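PDB 3ZZ1: beta-d-glucoside glucohydrolase from Hypocrea jecorina, which probably hydrolyses terminal, non-reducing beta-D-glucosyl residues to release beta-D-glucose, as a family 3 beta-glucosidase of cellulose degradation. Local coordinates for residues N461-V466 with L488-A493; D675-D680 with W686-G691. All coordinates share one frame; numbering follows the deposited sequence.

Overall arrangement
Contact 1 (461-466 with 488-493) and contact 2 (675-680 with 686-691) lie in different domains, and their nearest atoms are about 30 Å apart. Contact 1 belongs to the family 3 C-terminal domain. There two helices meet side by side over one face of a mixed sheet. Contact 2 belongs to the fibronectin type III-like domain and pairs the two strands of a hairpin beside helix 178-194. The two share no helix or strand. Both are partly buried, but only contact 1 has an exposed touching residue, Gln490. Contact 1 is small, with a buried Val-Ile pair below and amides and a water above. Contact 2 covers more than twice the surface and combines direct backbone hydrogen bonds with aromatic packing.

Contact 1 of 2, residues N461-V466 with L488-A493; sequences NGNALV and LEQILA
Gln490 is the first residue of 488-493 to meet the other helix. Its side chain crosses that of Asn463 at about a right angle. The chain bends at chi2 (-132°), and OE1 comes to 3.7 Å from Asn463 CB. The two amide planes are 30° apart. Next comes Ile491, whose backbone N is 3.2 Å from a water that accepts a hydrogen bond from its N-H. The same water lies 2.7 Å from Asn463 OD1 and probably donates to it. Water thus appears to bridge the two helices. The helices 462-472 and 489-492 lie over the mixed sheet of the family 3 C-terminal domain, where the loops from strands 430-437 and 476-482 lead into them. The side chain of Ile491 packs under the water: CD1 lies against Asn463 OD1 at 3.4 Å, and CG1 meets Val466 CG1 at 3.9 Å. Val466 CG1 stands anti to the backbone N (chi1 175°), with CG2 beside that N, and both methyls reach Ile491. Replacing Asn463 with a leucine would probably leave the bridging water without its probable acceptor on this helix and the Ile491 N-H less firmly bound. Val466 and Ile491 both rest on Ile435 and Val497 of the sheet beneath.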
ATOM      1  N   ASN A 461     -20.106  17.408  -4.985  1.00 15.99           N
ATOM      2  CA  ASN A 461     -20.343  18.748  -4.451  1.00 16.51           C
ATOM      3  C   ASN A 461     -20.173  18.829  -2.928  1.00 16.31           C
ATOM      4  O   ASN A 461     -20.843  19.616  -2.253  1.00 16.02           O
ATOM      5  CB  ASN A 461     -21.739  19.233  -4.869  1.00 16.85           C
ATOM      6  CG  ASN A 461     -21.696  20.562  -5.588  1.00 18.68           C
ATOM      7  OD1 ASN A 461     -20.999  20.710  -6.600  1.00 20.47           O
ATOM      8  ND2 ASN A 461     -22.453  21.535  -5.084  1.00 19.23           N
ATOM      9  N   GLY A 462     -19.265  18.006  -2.405  1.00 16.43           N
ATOM     10  CA  GLY A 462     -19.010  17.900  -0.969  1.00 16.36           C
ATOM     11  C   GLY A 462     -18.710  19.212  -0.271  1.00 16.49           C
ATOM     12  O   GLY A 462     -19.178  19.444   0.845  1.00 16.56           O
ATOM     13  N   ASN A 463     -17.933  20.069  -0.925  1.00 16.53           N
ATOM     14  CA  ASN A 463     -17.606  21.379  -0.368  1.00 16.84           C
ATOM     15  C   ASN A 463     -18.854  22.226  -0.127  1.00 16.98           C
ATOM     16  O   ASN A 463     -19.008  22.804   0.946  1.00 17.20           O
ATOM     17  CB  ASN A 463     -16.595  22.121  -1.251  1.00 16.59           C
ATOM     18  CG  ASN A 463     -15.154  21.736  -0.949  1.00 16.96           C
ATOM     19  OD1 ASN A 463     -14.852  21.165   0.104  1.00 17.03           O
ATOM     20  ND2 ASN A 463     -14.254  22.060  -1.867  1.00 16.80           N
ATOM     21  N   ALA A 464     -19.745  22.271  -1.118  1.00 17.19           N
ATOM     22  CA  ALA A 464     -20.995  23.030  -1.017  1.00 17.30           C
ATOM     23  C   ALA A 464     -21.973  22.378  -0.040  1.00 17.53           C
ATOM     24  O   ALA A 464     -22.785  23.064   0.591  1.00 17.40           O
ATOM     25  CB  ALA A 464     -21.635  23.192  -2.384  1.00 17.10           C
ATOM     26  N   LEU A 465     -21.895  21.054   0.082  1.00 17.69           N
ATOM     27  CA  LEU A 465     -22.715  20.337   1.049  1.00 17.97           C
ATOM     28  C   LEU A 465     -22.331  20.729   2.477  1.00 17.97           C
ATOM     29  O   LEU A 465     -23.204  20.979   3.304  1.00 18.10           O
ATOM     30  CB  LEU A 465     -22.624  18.817   0.846  1.00 18.05           C
ATOM     31  CG  LEU A 465     -23.520  17.915   1.713  1.00 18.14           C
ATOM     32  CD1 LEU A 465     -25.016  18.190   1.502  1.00 17.53           C
ATOM     33  CD2 LEU A 465     -23.207  16.457   1.429  1.00 18.07           C
ATOM     34  N   VAL A 466     -21.028  20.797   2.748  1.00 18.03           N
ATOM     35  CA  VAL A 466     -20.523  21.178   4.071  1.00 17.96           C
ATOM     36  C   VAL A 466     -20.855  22.642   4.376  1.00 18.27           C
ATOM     37  O   VAL A 466     -21.256  22.970   5.498  1.00 18.12           O
ATOM     38  CB  VAL A 466     -18.998  20.893   4.215  1.00 17.86           C
ATOM     39  CG1 VAL A 466     -18.461  21.402   5.549  1.00 17.71           C
ATOM     40  CG2 VAL A 466     -18.722  19.401   4.090  1.00 17.46           C
ATOM     41  N   LEU A 488      -8.740  20.760   2.019  1.00 15.25           N
ATOM     42  CA  LEU A 488      -9.808  20.923   3.005  1.00 15.58           C
ATOM     43  C   LEU A 488     -10.023  22.379   3.420  1.00 16.21           C
ATOM     44  O   LEU A 488     -10.800  22.667   4.335  1.00 16.18           O
ATOM     45  CB  LEU A 488      -9.530  20.048   4.233  1.00 15.13           C
ATOM     46  CG  LEU A 488      -9.459  18.533   4.022  1.00 14.27           C
ATOM     47  CD1 LEU A 488      -8.765  17.877   5.200  1.00 12.67           C
ATOM     48  CD2 LEU A 488     -10.843  17.917   3.780  1.00 13.03           C
ATOM     49  N   GLU A 489      -9.348  23.290   2.723  1.00 17.07           N
ATOM     50  CA  GLU A 489      -9.318  24.713   3.085  1.00 17.83           C
ATOM     51  C   GLU A 489     -10.669  25.423   3.054  1.00 18.05           C
ATOM     52  O   GLU A 489     -10.909  26.315   3.869  1.00 18.29           O
ATOM     53  CB  GLU A 489      -8.306  25.463   2.222  1.00 17.75           C
ATOM     54  CG  GLU A 489      -6.891  24.972   2.408  1.00 18.95           C
ATOM     55  CD  GLU A 489      -6.428  25.065   3.846  1.00 20.85           C
ATOM     56  OE1 GLU A 489      -6.481  26.177   4.419  1.00 21.30           O
ATOM     57  OE2 GLU A 489      -6.004  24.027   4.400  1.00 21.15           O
ATOM     58  N   GLN A 490     -11.536  25.036   2.120  1.00 18.41           N
ATOM     59  CA  GLN A 490     -12.907  25.554   2.067  1.00 18.87           C
ATOM     60  C   GLN A 490     -13.722  25.110   3.276  1.00 18.80           C
ATOM     61  O   GLN A 490     -14.506  25.883   3.836  1.00 19.12           O
ATOM     62  CB  GLN A 490     -13.618  25.082   0.801  1.00 19.05           C
ATOM     63  CG  GLN A 490     -13.412  25.972  -0.396  1.00 19.95           C
ATOM     64  CD  GLN A 490     -14.711  26.287  -1.094  1.00 20.50           C
ATOM     65  OE1 GLN A 490     -15.734  25.661  -0.832  1.00 21.82           O
ATOM     66  NE2 GLN A 490     -14.683  27.268  -1.975  1.00 19.79           N
ATOM     67  N   ILE A 491     -13.537  23.853   3.659  1.00 18.47           N
ATOM     68  CA  ILE A 491     -14.236  23.279   4.797  1.00 18.05           C
ATOM     69  C   ILE A 491     -13.700  23.862   6.107  1.00 17.99           C
ATOM     70  O   ILE A 491     -14.474  24.170   7.022  1.00 17.95           O
ATOM     71  CB  ILE A 491     -14.154  21.734   4.755  1.00 17.98           C
ATOM     72  CG1 ILE A 491     -15.072  21.200   3.649  1.00 17.76           C
ATOM     73  CG2 ILE A 491     -14.501  21.114   6.103  1.00 17.53           C
ATOM     74  CD1 ILE A 491     -14.793  19.776   3.239  1.00 17.14           C
ATOM     75  N   LEU A 492     -12.384  24.044   6.176  1.00 17.77           N
ATOM     76  CA  LEU A 492     -11.731  24.526   7.396  1.00 17.87           C
ATOM     77  C   LEU A 492     -11.974  26.006   7.677  1.00 17.86           C
ATOM     78  O   LEU A 492     -11.871  26.445   8.822  1.00 18.06           O
ATOM     79  CB  LEU A 492     -10.228  24.238   7.363  1.00 17.81           C
ATOM     80  CG  LEU A 492      -9.859  22.758   7.438  1.00 17.77           C
ATOM     81  CD1 LEU A 492      -8.422  22.560   7.007  1.00 17.11           C
ATOM     82  CD2 LEU A 492     -10.104  22.200   8.832  1.00 17.37           C
ATOM     83  N   ALA A 493     -12.299  26.758   6.628  1.00 17.88           N
ATOM     84  CA  ALA A 493     -12.575  28.188   6.737  1.00 17.81           C
ATOM     85  C   ALA A 493     -13.935  28.463   7.390  1.00 17.73           C
ATOM     86  O   ALA A 493     -14.206  29.584   7.825  1.00 18.06           O
ATOM     87  CB  ALA A 493     -12.497  28.843   5.365  1.00 17.72           C
TER
HETATM   88  O   HOH W   1     -12.529  21.825   1.388  1.00 18.78           O

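Contact 2 of 2, residues D675-D680 with W686-G691; sequences DLSYWD and WVVPSG
Trp679 sends the edge of its six-membered ring toward a face of Trp686, a T-shaped (edge-to-face) pair. Trp679 CE3 is 3.4 Å from Trp686 NE1, and the planes are 70° apart. Trp679 CB lies over the same indole, 4.2 Å from the centroid of the Trp686 six-membered ring, a CH-pi contact. Trp187 meets the Trp686 ring from helix 178-194, and His182 stacks on Trp679. On the other side of the hairpin, Val687 CB sits over one face of the Tyr678 ring, and Pro689 CD is at its edge, 3.7 Å from Tyr678 CD1. Tyr678 CG stands between its backbone N and carbonyl carbon (chi1 66°), which lays the ring alongside Val687. The strands form an antiparallel beta hairpin of the fibronectin type III-like domain. Tyr678 and Val687 are its hydrogen-bonded pair. Tyr678 N gives a bond of 2.9 Å to Val687 O, and Val687 N returns one to Tyr678 O that is nearly straight (169°). Ser677 OG lies 3.2 Å from Val688 CG2. It bonds to Arg673 O and accepts from a water that also reaches Trp686 O weakly. Trp679 NE1 bonds to Asp178. Two backbone bonds set the register, and the rings do much of the packing, with rings from both faces of the hairpin, Trp679 and Trp686 on one and Tyr678 on the other, reaching helix 178-194.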
ATOM      1  N   ASP A 675      19.295   2.133   6.526  1.00 11.39           N
ATOM      2  CA  ASP A 675      18.598   3.305   7.070  1.00 11.29           C
ATOM      3  C   ASP A 675      19.524   4.506   7.265  1.00 11.20           C
ATOM      4  O   ASP A 675      19.054   5.624   7.469  1.00 11.47           O
ATOM      5  CB  ASP A 675      17.880   2.957   8.381  1.00 11.28           C
ATOM      6  CG  ASP A 675      16.807   1.888   8.201  1.00 11.08           C
ATOM      7  OD1 ASP A 675      16.126   1.875   7.147  1.00 11.08           O
ATOM      8  OD2 ASP A 675      16.647   1.057   9.119  1.00  9.27           O
ATOM      9  N   LEU A 676      20.834   4.268   7.198  1.00 11.10           N
ATOM     10  CA  LEU A 676      21.840   5.334   7.256  1.00 10.84           C
ATOM     11  C   LEU A 676      22.603   5.480   5.931  1.00 10.85           C
ATOM     12  O   LEU A 676      23.619   6.180   5.862  1.00 10.89           O
ATOM     13  CB  LEU A 676      22.830   5.081   8.405  1.00 10.67           C
ATOM     14  CG  LEU A 676      22.282   4.955   9.835  1.00 10.54           C
ATOM     15  CD1 LEU A 676      23.391   4.573  10.804  1.00  9.70           C
ATOM     16  CD2 LEU A 676      21.611   6.245  10.285  1.00  9.76           C
ATOM     17  N   SER A 677      22.104   4.822   4.887  1.00 10.78           N
ATOM     18  CA  SER A 677      22.783   4.776   3.588  1.00 10.57           C
ATOM     19  C   SER A 677      22.088   5.587   2.493  1.00 10.55           C
ATOM     20  O   SER A 677      20.885   5.834   2.552  1.00 10.33           O
ATOM     21  CB  SER A 677      22.933   3.323   3.118  1.00 10.45           C
ATOM     22  OG  SER A 677      23.635   2.543   4.069  1.00 10.24           O
ATOM     23  N   TYR A 678      22.871   5.996   1.497  1.00 10.73           N
ATOM     24  CA  TYR A 678      22.354   6.552   0.254  1.00 10.84           C
ATOM     25  C   TYR A 678      22.912   5.691  -0.883  1.00 11.17           C
ATOM     26  O   TYR A 678      23.919   5.001  -0.707  1.00 11.00           O
ATOM     27  CB  TYR A 678      22.770   8.023   0.092  1.00 10.96           C
ATOM     28  CG  TYR A 678      24.262   8.209  -0.090  1.00 11.20           C
ATOM     29  CD1 TYR A 678      25.105   8.327   1.009  1.00 11.12           C
ATOM     30  CD2 TYR A 678      24.829   8.241  -1.366  1.00 11.75           C
ATOM     31  CE1 TYR A 678      26.472   8.475   0.852  1.00 12.30           C
ATOM     32  CE2 TYR A 678      26.198   8.392  -1.540  1.00 11.93           C
ATOM     33  CZ  TYR A 678      27.013   8.509  -0.427  1.00 12.11           C
ATOM     34  OH  TYR A 678      28.365   8.659  -0.583  1.00 11.79           O
ATOM     35  N   TRP A 679      22.256   5.718  -2.039  1.00 11.71           N
ATOM     36  CA  TRP A 679      22.725   4.953  -3.194  1.00 12.03           C
ATOM     37  C   TRP A 679      23.732   5.778  -3.990  1.00 12.53           C
ATOM     38  O   TRP A 679      23.397   6.851  -4.488  1.00 12.49           O
ATOM     39  CB  TRP A 679      21.543   4.559  -4.081  1.00 11.82           C
ATOM     40  CG  TRP A 679      21.932   3.841  -5.352  1.00 11.17           C
ATOM     41  CD1 TRP A 679      22.019   4.380  -6.603  1.00 11.18           C
ATOM     42  CD2 TRP A 679      22.270   2.456  -5.486  1.00  9.95           C
ATOM     43  NE1 TRP A 679      22.392   3.419  -7.508  1.00 10.61           N
ATOM     44  CE2 TRP A 679      22.552   2.228  -6.851  1.00 10.51           C
ATOM     45  CE3 TRP A 679      22.361   1.384  -4.585  1.00  9.43           C
ATOM     46  CZ2 TRP A 679      22.919   0.967  -7.341  1.00 10.16           C
ATOM     47  CZ3 TRP A 679      22.732   0.129  -5.071  1.00 10.13           C
ATOM     48  CH2 TRP A 679      23.002  -0.067  -6.439  1.00  9.44           C
ATOM     49  N   ASP A 680      24.962   5.280  -4.093  1.00 13.08           N
ATOM     50  CA  ASP A 680      25.985   5.918  -4.922  1.00 13.97           C
ATOM     51  C   ASP A 680      25.925   5.323  -6.323  1.00 14.52           C
ATOM     52  O   ASP A 680      26.201   4.133  -6.503  1.00 14.75           O
ATOM     53  CB  ASP A 680      27.383   5.737  -4.320  1.00 13.97           C
ATOM     54  CG  ASP A 680      28.474   6.359  -5.183  1.00 14.58           C
ATOM     55  OD1 ASP A 680      28.607   7.600  -5.171  1.00 15.17           O
ATOM     56  OD2 ASP A 680      29.195   5.610  -5.877  1.00 14.69           O
ATOM     57  N   TRP A 686      25.266   0.896  -1.881  1.00 13.67           N
ATOM     58  CA  TRP A 686      24.722   1.641  -0.756  1.00 13.38           C
ATOM     59  C   TRP A 686      25.865   2.036   0.160  1.00 13.59           C
ATOM     60  O   TRP A 686      26.673   1.193   0.563  1.00 13.49           O
ATOM     61  CB  TRP A 686      23.705   0.799   0.000  1.00 13.21           C
ATOM     62  CG  TRP A 686      22.391   0.688  -0.704  1.00 12.71           C
ATOM     63  CD1 TRP A 686      21.970  -0.338  -1.499  1.00 12.07           C
ATOM     64  CD2 TRP A 686      21.325   1.640  -0.678  1.00 11.73           C
ATOM     65  NE1 TRP A 686      20.706  -0.085  -1.967  1.00 11.51           N
ATOM     66  CE2 TRP A 686      20.284   1.122  -1.478  1.00 11.62           C
ATOM     67  CE3 TRP A 686      21.143   2.879  -0.049  1.00 11.06           C
ATOM     68  CZ2 TRP A 686      19.079   1.801  -1.669  1.00 11.17           C
ATOM     69  CZ3 TRP A 686      19.949   3.553  -0.239  1.00 10.64           C
ATOM     70  CH2 TRP A 686      18.931   3.011  -1.042  1.00 10.86           C
ATOM     71  N   VAL A 687      25.936   3.325   0.475  1.00 13.70           N
ATOM     72  CA  VAL A 687      27.052   3.871   1.230  1.00 13.87           C
ATOM     73  C   VAL A 687      26.537   4.613   2.459  1.00 14.09           C
ATOM     74  O   VAL A 687      25.580   5.383   2.370  1.00 14.25           O
ATOM     75  CB  VAL A 687      27.913   4.822   0.345  1.00 14.03           C
ATOM     76  CG1 VAL A 687      29.076   5.441   1.144  1.00 13.48           C
ATOM     77  CG2 VAL A 687      28.442   4.080  -0.896  1.00 14.04           C
ATOM     78  N   VAL A 688      27.165   4.355   3.604  1.00 14.17           N
ATOM     79  CA  VAL A 688      26.942   5.148   4.807  1.00 14.14           C
ATOM     80  C   VAL A 688      27.983   6.261   4.840  1.00 14.25           C
ATOM     81  O   VAL A 688      29.180   5.986   4.956  1.00 14.65           O
ATOM     82  CB  VAL A 688      27.066   4.302   6.098  1.00 14.11           C
ATOM     83  CG1 VAL A 688      26.883   5.181   7.331  1.00 13.57           C
ATOM     84  CG2 VAL A 688      26.051   3.161   6.102  1.00 13.91           C
ATOM     85  N   PRO A 689      27.539   7.525   4.734  1.00 14.44           N
ATOM     86  CA  PRO A 689      28.493   8.633   4.833  1.00 14.39           C
ATOM     87  C   PRO A 689      28.987   8.821   6.262  1.00 14.18           C
ATOM     88  O   PRO A 689      28.266   8.497   7.208  1.00 14.30           O
ATOM     89  CB  PRO A 689      27.663   9.848   4.410  1.00 14.50           C
ATOM     90  CG  PRO A 689      26.257   9.481   4.762  1.00 14.54           C
ATOM     91  CD  PRO A 689      26.152   7.999   4.555  1.00 14.35           C
ATOM     92  N   SER A 690      30.214   9.315   6.410  1.00 13.99           N
ATOM     93  CA  SER A 690      30.731   9.661   7.726  0.50 13.74           C
ATOM     94  C   SER A 690      30.152  11.009   8.152  1.00 13.73           C
ATOM     95  O   SER A 690      29.687  11.791   7.315  1.00 13.60           O
ATOM     96  CB  SER A 690      32.262   9.693   7.728  0.50 13.75           C
ATOM     97  OG  SER A 690      32.759  10.776   6.964  0.50 13.41           O
ATOM     98  N   GLY A 691      30.162  11.265   9.456  1.00 13.57           N
ATOM     99  CA  GLY A 691      29.641  12.511   9.990  1.00 13.61           C
ATOM    100  C   GLY A 691      28.542  12.312  11.013  1.00 13.75           C
ATOM    101  O   GLY A 691      28.265  11.183  11.437  1.00 13.66           O
TER
HETATM  102  O   HOH W   2      25.980   0.867   3.422  1.00  9.14           O